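Local structure of PHO85 cyclin-10 (Saccharomyces cerevisiae, 4KRD) at residues Gln98-Leu103 against Lys146-Phe151; Ala105-Asp110 against Asn189-Ala194; Ile137-Arg142 against Val174-Cys179. The protein serves as the cyclin partner of the kinase PHO85, forming a holoenzyme that phosphorylates and negatively regulates glycogen synthase GSY2 and so restrains glycogen accumulation. All blocks are in the same frame, centred on the assembly; numbering follows the deposited sequence.

In the fold
The three contacts lie within one compact helical unit, the cyclin domain of this protein. Interactions 1 and 2 both use helix 99-113 and have centres about 12 Å apart. Interaction 3 lies about 14 Å from each, between centres, and shares helix 130-148 with interaction 1. Helix 166-180 and helix 189-203 supply the remaining segments. Along the chain, interaction 3 is nested within the loop closed by interaction 2, while interaction 1 crosses both. Direct packing joins them: Leu192 touches Thr100 and Leu103, and Ile109 touches Ala140. Residues of all three contacts lie within reach of a second protein chain, consistent with a cyclin bound to its kinase.

Interaction 1 (Gln98-Leu103 against Lys146-Phe151); sequences QPTVYL and KLLEDF
Leu148 meets Thr100 and Val101 where the end of helix 130-148 comes against the start of helix 99-113. The direct contact is apolar. Thr100 CG2 reaches both branches of the leucine and lies 3.7 Å from Leu148 CD2. The other methyl goes deeper and rests on backbone: Leu148 CD1 lies 3.5 Å from Thr100 O and 3.7 Å from Val101 CA. Val101 adds a looser touch, with Val101 CG2 at 4.1 Å from Leu148 CD1. Leu148 has CG anti to its own carbonyl carbon (chi1 -81°), which carries both methyls toward helix 99-113. Val187 and Leu192 continue the apolar packing around Leu148 and Thr100.

The polar link runs through one water. Gln98 N donates to it over 2.9 Å, and the water donates to Glu149 OE2 over 2.8 Å. One carboxylate oxygen of Glu149 is thereby tied to the backbone just ahead of helix 99-113. The other, OE1, is hydrogen-bonded to a polar side chain of a second protein chain.

Charged groups nearby face the same partner. Outside the two segments, Asp150 OD1 finds basic side chains of the second protein chain and forms salt bridges with them. Lys146 NZ pairs with Glu173 and also donates to the partner's backbone. This recalls the lysine and glutamate by which cyclin boxes grip their kinase. The arrangement is a helix-helix junction of the cyclin box, close beside its partner-binding face.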
loop_
_atom_site.group_PDB
_atom_site.type_symbol
_atom_site.label_atom_id
_atom_site.label_comp_id
_atom_site.label_asym_id
_atom_site.label_seq_id
_atom_site.Cartn_x
_atom_site.Cartn_y
_atom_site.Cartn_z
ATOM N N GLN B 98 -4.282 12.947 -13.453
ATOM C CA GLN B 98 -3.289 13.870 -12.916
ATOM C C GLN B 98 -1.937 13.564 -13.511
ATOM O O GLN B 98 -1.708 12.452 -13.970
ATOM C CB GLN B 98 -3.188 13.683 -11.405
ATOM C CG GLN B 98 -4.374 14.215 -10.638
ATOM C CD GLN B 98 -4.385 15.728 -10.589
ATOM O OE1 GLN B 98 -5.125 16.380 -11.330
ATOM N NE2 GLN B 98 -3.551 16.298 -9.721
ATOM N N PRO B 99 -1.023 14.544 -13.487
ATOM C CA PRO B 99 0.321 14.329 -14.031
ATOM C C PRO B 99 1.053 13.201 -13.310
ATOM O O PRO B 99 1.894 12.543 -13.921
ATOM C CB PRO B 99 1.028 15.666 -13.770
ATOM C CG PRO B 99 -0.076 16.664 -13.675
ATOM C CD PRO B 99 -1.223 15.932 -13.034
ATOM N N THR B 100 0.735 12.995 -12.030
ATOM C CA THR B 100 1.341 11.935 -11.228
ATOM C C THR B 100 1.191 10.555 -11.868
ATOM O O THR B 100 2.055 9.689 -11.717
ATOM C CB THR B 100 0.696 11.884 -9.837
ATOM O OG1 THR B 100 0.735 13.190 -9.257
ATOM C CG2 THR B 100 1.442 10.908 -8.939
ATOM N N VAL B 101 0.093 10.351 -12.582
ATOM C CA VAL B 101 -0.166 9.060 -13.205
ATOM C C VAL B 101 0.897 8.735 -14.259
ATOM O O VAL B 101 1.419 7.618 -14.316
ATOM C CB VAL B 101 -1.590 9.004 -13.786
ATOM C CG1 VAL B 101 -1.780 7.770 -14.662
ATOM C CG2 VAL B 101 -2.611 9.038 -12.639
ATOM N N TYR B 102 1.243 9.734 -15.064
ATOM C CA TYR B 102 2.227 9.560 -16.115
ATOM C C TYR B 102 3.665 9.547 -15.584
ATOM O O TYR B 102 4.523 8.864 -16.143
ATOM C CB TYR B 102 2.004 10.603 -17.220
ATOM C CG TYR B 102 0.597 10.500 -17.774
ATOM C CD1 TYR B 102 0.207 9.375 -18.486
ATOM C CD2 TYR B 102 -0.343 11.496 -17.553
ATOM C CE1 TYR B 102 -1.060 9.246 -18.978
ATOM C CE2 TYR B 102 -1.633 11.383 -18.058
ATOM C CZ TYR B 102 -1.977 10.252 -18.775
ATOM O OH TYR B 102 -3.242 10.090 -19.293
ATOM N N LEU B 103 3.923 10.267 -14.495
ATOM C CA LEU B 103 5.249 10.225 -13.878
ATOM C C LEU B 103 5.527 8.821 -13.346
ATOM O O LEU B 103 6.611 8.273 -13.547
ATOM C CB LEU B 103 5.378 11.248 -12.748
ATOM C CG LEU B 103 5.072 12.710 -13.098
ATOM C CD1 LEU B 103 5.073 13.592 -11.843
ATOM C CD2 LEU B 103 6.049 13.227 -14.143
ATOM N N LYS B 146 -3.598 2.204 -10.531
ATOM C CA LYS B 146 -3.920 1.283 -9.439
ATOM C C LYS B 146 -2.951 1.405 -8.252
ATOM O O LYS B 146 -3.320 1.129 -7.114
ATOM C CB LYS B 146 -3.976 -0.159 -9.958
ATOM C CG LYS B 146 -5.222 -0.447 -10.768
ATOM C CD LYS B 146 -5.415 -1.916 -11.094
ATOM C CE LYS B 146 -6.768 -2.139 -11.775
ATOM N NZ LYS B 146 -7.012 -3.558 -12.132
ATOM N N LEU B 147 -1.709 1.800 -8.531
ATOM C CA LEU B 147 -0.736 2.135 -7.490
ATOM C C LEU B 147 -1.050 3.452 -6.780
ATOM O O LEU B 147 -0.592 3.687 -5.658
ATOM C CB LEU B 147 0.653 2.265 -8.094
ATOM C CG LEU B 147 1.372 0.994 -8.535
ATOM C CD1 LEU B 147 2.620 1.382 -9.328
ATOM C CD2 LEU B 147 1.754 0.149 -7.344
ATOM N N LEU B 148 -1.813 4.314 -7.440
ATOM C CA LEU B 148 -1.963 5.707 -7.000
ATOM C C LEU B 148 -3.342 6.097 -6.486
ATOM O O LEU B 148 -3.467 6.825 -5.501
ATOM C CB LEU B 148 -1.639 6.651 -8.161
ATOM C CG LEU B 148 -0.172 6.937 -8.438
ATOM C CD1 LEU B 148 -0.048 7.625 -9.792
ATOM C CD2 LEU B 148 0.404 7.798 -7.329
ATOM N N GLU B 149 -4.379 5.661 -7.182
ATOM C CA GLU B 149 -5.713 6.193 -6.909
ATOM C C GLU B 149 -6.597 5.215 -6.156
ATOM O O GLU B 149 -6.587 4.019 -6.435
ATOM C CB GLU B 149 -6.387 6.604 -8.215
ATOM C CG GLU B 149 -5.646 7.696 -8.983
ATOM C CD GLU B 149 -5.842 9.081 -8.391
ATOM O OE1 GLU B 149 -6.455 9.200 -7.308
ATOM O OE2 GLU B 149 -5.377 10.054 -9.019
ATOM N N ASP B 150 -7.375 5.721 -5.201
ATOM C CA ASP B 150 -8.333 4.873 -4.497
ATOM C C ASP B 150 -9.473 4.477 -5.402
ATOM O O ASP B 150 -10.081 3.426 -5.231
ATOM C CB ASP B 150 -8.884 5.580 -3.261
ATOM C CG ASP B 150 -7.884 5.627 -2.135
ATOM O OD1 ASP B 150 -6.961 4.783 -2.121
ATOM O OD2 ASP B 150 -8.017 6.503 -1.260
ATOM N N PHE B 151 -9.781 5.337 -6.361
ATOM C CA PHE B 151 -10.777 4.995 -7.365
ATOM C C PHE B 151 -10.154 5.061 -8.759
ATOM O O PHE B 151 -9.513 6.048 -9.114
ATOM C CB PHE B 151 -12.009 5.905 -7.253
ATOM C CG PHE B 151 -12.752 5.756 -5.948
ATOM C CD1 PHE B 151 -13.618 4.692 -5.742
ATOM C CD2 PHE B 151 -12.569 6.670 -4.926
ATOM C CE1 PHE B 151 -14.303 4.548 -4.536
ATOM C CE2 PHE B 151 -13.249 6.533 -3.722
ATOM C CZ PHE B 151 -14.114 5.467 -3.527
HETATM O O HOH W 1 -5.302 10.898 -11.694
#

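Interaction 2 (Ala105-Asp110 against Asn189-Ala194); sequences ATFLID and NRKLAA
Lys191 lays its aliphatic chain over a face of the Phe107 ring in the helical core of the cyclin domain. Here helix 99-113 crosses helix 189-203 steeply. The short axes run 79° apart and approach to 8.9 Å. Phe107 CG stands anti to the backbone N (chi1 -174°), which swings the ring out to the other helix.

The lysine can be followed outward. Lys191 CB sits over the middle of the Phe107 ring in a CH-pi contact, 4.0 Å from the centroid and 5° off the normal. Lys191 CG stays over the same face and is 4.0 Å from Phe107 CZ. Lys191 CD makes the closest touch, 3.4 Å from Phe107 CE2. Lys191 CE is 3.8 Å from Phe107 CE2. The chain then bends at chi4, and NZ leaves the ring. It donates to Met186 O and forms a salt bridge with an acidic side chain of a second protein chain. The ring thus supports the hydrocarbon part of a residue whose charge serves the interface. With an alanine in place of Phe107, the methylenes of Lys191 would probably lose their aromatic floor, leaving its amine less firmly directed at those partners.

Asn19, from a loop, also packs on the ring. On the next turn of helix 189-203, Ala194 CB reaches the ring obliquely, 4.0 Å from Phe107 CE1.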
loop_
_atom_site.group_PDB
_atom_site.type_symbol
_atom_site.label_atom_id
_atom_site.label_comp_id
_atom_site.label_asym_id
_atom_site.label_seq_id
_atom_site.Cartn_x
_atom_site.Cartn_y
_atom_site.Cartn_z
ATOM N N ALA B 105 3.960 6.108 -14.401
ATOM C CA ALA B 105 4.025 5.282 -15.601
ATOM C C ALA B 105 5.420 5.309 -16.193
ATOM O O ALA B 105 5.952 4.280 -16.646
ATOM C CB ALA B 105 3.004 5.756 -16.639
ATOM N N THR B 106 6.005 6.501 -16.222
ATOM C CA THR B 106 7.348 6.654 -16.763
ATOM C C THR B 106 8.365 5.902 -15.909
ATOM O O THR B 106 9.258 5.230 -16.436
ATOM C CB THR B 106 7.757 8.136 -16.887
ATOM O OG1 THR B 106 6.816 8.830 -17.711
ATOM C CG2 THR B 106 9.168 8.262 -17.504
ATOM N N PHE B 107 8.224 5.992 -14.592
ATOM C CA PHE B 107 9.154 5.293 -13.722
ATOM C C PHE B 107 9.033 3.782 -13.854
ATOM O O PHE B 107 10.023 3.068 -13.714
ATOM C CB PHE B 107 9.013 5.693 -12.241
ATOM C CG PHE B 107 10.073 5.074 -11.383
ATOM C CD1 PHE B 107 11.345 5.638 -11.326
ATOM C CD2 PHE B 107 9.831 3.895 -10.687
ATOM C CE1 PHE B 107 12.353 5.053 -10.569
ATOM C CE2 PHE B 107 10.842 3.294 -9.932
ATOM C CZ PHE B 107 12.102 3.878 -9.873
ATOM N N LEU B 108 7.825 3.284 -14.109
ATOM C CA LEU B 108 7.640 1.848 -14.316
ATOM C C LEU B 108 8.440 1.362 -15.535
ATOM O O LEU B 108 9.091 0.313 -15.491
ATOM C CB LEU B 108 6.147 1.484 -14.454
ATOM C CG LEU B 108 5.272 1.688 -13.205
ATOM C CD1 LEU B 108 3.801 1.341 -13.486
ATOM C CD2 LEU B 108 5.798 0.866 -12.028
ATOM N N ILE B 109 8.398 2.119 -16.630
ATOM C CA ILE B 109 9.187 1.725 -17.786
ATOM C C ILE B 109 10.691 1.914 -17.531
ATOM O O ILE B 109 11.497 1.084 -17.953
ATOM C CB ILE B 109 8.713 2.415 -19.095
ATOM C CG1 ILE B 109 8.850 3.931 -18.998
ATOM C CG2 ILE B 109 7.260 2.037 -19.415
ATOM C CD1 ILE B 109 8.760 4.622 -20.376
ATOM N N ASP B 110 11.052 2.991 -16.826
ATOM C CA ASP B 110 12.420 3.228 -16.332
ATOM C C ASP B 110 12.962 2.018 -15.599
ATOM O O ASP B 110 14.067 1.571 -15.846
ATOM C CB ASP B 110 12.450 4.380 -15.308
ATOM C CG ASP B 110 12.369 5.765 -15.944
ATOM O OD1 ASP B 110 12.789 5.926 -17.108
ATOM O OD2 ASP B 110 11.908 6.703 -15.244
ATOM N N ASN B 189 8.076 10.408 -3.510
ATOM C CA ASN B 189 8.496 11.637 -4.174
ATOM C C ASN B 189 9.770 11.458 -5.006
ATOM O O ASN B 189 9.886 12.020 -6.098
ATOM C CB ASN B 189 8.664 12.779 -3.154
ATOM C CG ASN B 189 7.345 13.194 -2.500
ATOM O OD1 ASN B 189 6.265 12.761 -2.903
ATOM N ND2 ASN B 189 7.434 14.040 -1.481
ATOM N N ARG B 190 10.716 10.661 -4.516
ATOM C CA ARG B 190 11.949 10.440 -5.259
ATOM C C ARG B 190 11.743 9.653 -6.550
ATOM O O ARG B 190 12.490 9.831 -7.508
ATOM C CB ARG B 190 13.012 9.753 -4.406
ATOM C CG ARG B 190 13.385 10.520 -3.150
ATOM C CD ARG B 190 14.343 9.706 -2.311
ATOM N NE ARG B 190 15.667 9.630 -2.908
ATOM C CZ ARG B 190 16.466 8.575 -2.811
ATOM N NH1 ARG B 190 16.062 7.497 -2.153
ATOM N NH2 ARG B 190 17.663 8.597 -3.378
ATOM N N LYS B 191 10.749 8.772 -6.582
ATOM C CA LYS B 191 10.475 8.060 -7.829
ATOM C C LYS B 191 9.800 8.996 -8.829
ATOM O O LYS B 191 10.141 8.985 -10.018
ATOM C CB LYS B 191 9.702 6.758 -7.582
ATOM C CG LYS B 191 10.538 5.763 -6.755
ATOM C CD LYS B 191 9.999 4.364 -6.829
ATOM C CE LYS B 191 10.919 3.397 -6.111
ATOM N NZ LYS B 191 10.851 3.515 -4.637
ATOM N N LEU B 192 8.895 9.844 -8.336
ATOM C CA LEU B 192 8.273 10.870 -9.161
ATOM C C LEU B 192 9.354 11.750 -9.777
ATOM O O LEU B 192 9.327 12.050 -10.979
ATOM C CB LEU B 192 7.302 11.736 -8.344
ATOM C CG LEU B 192 6.012 11.079 -7.843
ATOM C CD1 LEU B 192 5.006 12.123 -7.382
ATOM C CD2 LEU B 192 5.409 10.222 -8.922
ATOM N N ALA B 193 10.315 12.146 -8.950
ATOM C CA ALA B 193 11.416 12.985 -9.410
ATOM C C ALA B 193 12.281 12.252 -10.425
ATOM O O ALA B 193 12.598 12.802 -11.477
ATOM C CB ALA B 193 12.262 13.447 -8.241
ATOM N N ALA B 194 12.664 11.019 -10.094
ATOM C CA ALA B 194 13.535 10.216 -10.948
ATOM C C ALA B 194 13.033 10.105 -12.382
ATOM O O ALA B 194 13.840 10.040 -13.312
ATOM C CB ALA B 194 13.753 8.826 -10.349
#

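Interaction 3 (Ile137-Arg142 against Val174-Cys179); sequences IIAAVR and VSLLIC
Leu176 packs on Ala139 and Ala140, joining helix 166-180 to helix 130-148 in the cyclin box. The alanines keep the surface of helix 130-148 low. The two backbones therefore come near, with Ala139 CA 6.4 Å from Leu176 CA.

Side-chain contacts are few and apolar. Ala139 CB meets Leu176 CB at 3.9 Å, near the base of the leucine. Ala140 CB is slightly farther, 4.1 Å from Leu176 CD2. Phe74 touches both Ala139 and Leu176 and extends this apolar patch.

Contacts with the backbone are closer. In Leu176, CG is anti to the backbone N (chi1 175°), and the second torsion (chi2 57°) completes the reach of CD2 to the main chain. Leu176 CD2 lies 3.7 Å from Ala139 C, at the link between the two alanines. With only methyls there, the leucine branch fits against the main chain.

Polar links run beside the patch. Arg142 NE forms a salt bridge with Glu173, while its NH1 donates to His153 O. Ser175 OG is hydrogen-bonded to Lys171 O, Asn73 and Glu70, which ties helix 166-180 to the region of helix 65-72. Leu177 and Ile178 pack on apolar side chains of a second protein chain, so part of helix 166-180 also faces the partner. On the core side, Leu176 CD2 stops 3.6 Å from Ala140 CA.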
loop_
_atom_site.group_PDB
_atom_site.type_symbol
_atom_site.label_atom_id
_atom_site.label_comp_id
_atom_site.label_asym_id
_atom_site.label_seq_id
_atom_site.Cartn_x
_atom_site.Cartn_y
_atom_site.Cartn_z
ATOM N N ILE B 137 2.447 0.940 -23.104
ATOM C CA ILE B 137 1.782 2.162 -22.659
ATOM C C ILE B 137 0.490 1.849 -21.914
ATOM O O ILE B 137 0.233 2.385 -20.841
ATOM C CB ILE B 137 1.484 3.094 -23.854
ATOM C CG1 ILE B 137 2.784 3.741 -24.341
ATOM C CG2 ILE B 137 0.478 4.158 -23.472
ATOM C CD1 ILE B 137 2.667 4.418 -25.704
ATOM N N ILE B 138 -0.322 0.985 -22.504
ATOM C CA ILE B 138 -1.544 0.514 -21.868
ATOM C C ILE B 138 -1.281 -0.014 -20.449
ATOM O O ILE B 138 -1.915 0.419 -19.490
ATOM C CB ILE B 138 -2.190 -0.573 -22.728
ATOM C CG1 ILE B 138 -2.666 0.032 -24.057
ATOM C CG2 ILE B 138 -3.375 -1.208 -22.013
ATOM C CD1 ILE B 138 -3.354 -0.973 -24.952
ATOM N N ALA B 139 -0.343 -0.945 -20.326
ATOM C CA ALA B 139 -0.030 -1.558 -19.024
ATOM C C ALA B 139 0.511 -0.571 -17.993
ATOM O O ALA B 139 0.098 -0.585 -16.819
ATOM C CB ALA B 139 0.961 -2.715 -19.223
ATOM N N ALA B 140 1.445 0.291 -18.411
ATOM C CA ALA B 140 2.093 1.214 -17.477
ATOM C C ALA B 140 1.117 2.258 -16.956
ATOM O O ALA B 140 1.158 2.640 -15.779
ATOM C CB ALA B 140 3.314 1.876 -18.125
ATOM N N VAL B 141 0.225 2.725 -17.823
ATOM C CA VAL B 141 -0.785 3.666 -17.368
ATOM C C VAL B 141 -1.746 2.983 -16.401
ATOM O O VAL B 141 -2.072 3.546 -15.378
ATOM C CB VAL B 141 -1.566 4.326 -18.523
ATOM C CG1 VAL B 141 -2.785 5.090 -17.981
ATOM C CG2 VAL B 141 -0.636 5.253 -19.330
ATOM N N ARG B 142 -2.181 1.771 -16.728
ATOM C CA ARG B 142 -3.197 1.092 -15.927
ATOM C C ARG B 142 -2.653 0.737 -14.554
ATOM O O ARG B 142 -3.304 0.974 -13.535
ATOM C CB ARG B 142 -3.730 -0.153 -16.660
ATOM C CG ARG B 142 -4.786 -0.951 -15.874
ATOM C CD ARG B 142 -6.045 -0.123 -15.589
ATOM N NE ARG B 142 -7.162 -0.969 -15.161
ATOM C CZ ARG B 142 -8.326 -0.501 -14.730
ATOM N NH1 ARG B 142 -8.521 0.808 -14.664
ATOM N NH2 ARG B 142 -9.284 -1.334 -14.361
ATOM N N VAL B 174 -0.819 -7.815 -15.546
ATOM C CA VAL B 174 -0.070 -8.825 -14.819
ATOM C C VAL B 174 1.318 -9.027 -15.419
ATOM O O VAL B 174 2.272 -9.256 -14.697
ATOM C CB VAL B 174 -0.821 -10.167 -14.783
ATOM C CG1 VAL B 174 0.047 -11.248 -14.160
ATOM C CG2 VAL B 174 -2.126 -10.024 -14.020
ATOM N N SER B 175 1.422 -8.954 -16.741
ATOM C CA SER B 175 2.715 -9.102 -17.392
ATOM C C SER B 175 3.693 -8.020 -16.930
ATOM O O SER B 175 4.847 -8.311 -16.635
ATOM C CB SER B 175 2.568 -9.059 -18.919
ATOM O OG SER B 175 1.783 -10.149 -19.380
ATOM N N LEU B 176 3.236 -6.771 -16.874
ATOM C CA LEU B 176 4.132 -5.693 -16.471
ATOM C C LEU B 176 4.453 -5.871 -14.987
ATOM O O LEU B 176 5.598 -5.772 -14.568
ATOM C CB LEU B 176 3.505 -4.326 -16.727
ATOM C CG LEU B 176 4.328 -3.144 -16.222
ATOM C CD1 LEU B 176 5.735 -3.175 -16.866
ATOM C CD2 LEU B 176 3.624 -1.835 -16.480
ATOM N N LEU B 177 3.429 -6.170 -14.199
ATOM C CA LEU B 177 3.630 -6.384 -12.763
ATOM C C LEU B 177 4.689 -7.470 -12.485
ATOM O O LEU B 177 5.653 -7.240 -11.740
ATOM C CB LEU B 177 2.283 -6.710 -12.095
ATOM C CG LEU B 177 2.295 -6.936 -10.579
ATOM C CD1 LEU B 177 2.673 -5.671 -9.867
ATOM C CD2 LEU B 177 0.923 -7.438 -10.107
ATOM N N ILE B 178 4.530 -8.644 -13.095
ATOM C CA ILE B 178 5.534 -9.705 -12.973
ATOM C C ILE B 178 6.917 -9.211 -13.420
ATOM O O ILE B 178 7.916 -9.482 -12.762
ATOM C CB ILE B 178 5.160 -10.992 -13.770
ATOM C CG1 ILE B 178 3.854 -11.619 -13.243
ATOM C CG2 ILE B 178 6.273 -12.026 -13.668
ATOM C CD1 ILE B 178 3.925 -12.089 -11.800
ATOM N N CYS B 179 6.974 -8.482 -14.536
ATOM C CA CYS B 179 8.261 -8.000 -15.056
ATOM C C CYS B 179 9.002 -6.977 -14.181
ATOM O O CYS B 179 10.224 -6.902 -14.241
ATOM C CB CYS B 179 8.117 -7.488 -16.501
ATOM S SG CYS B 179 7.808 -8.825 -17.691
#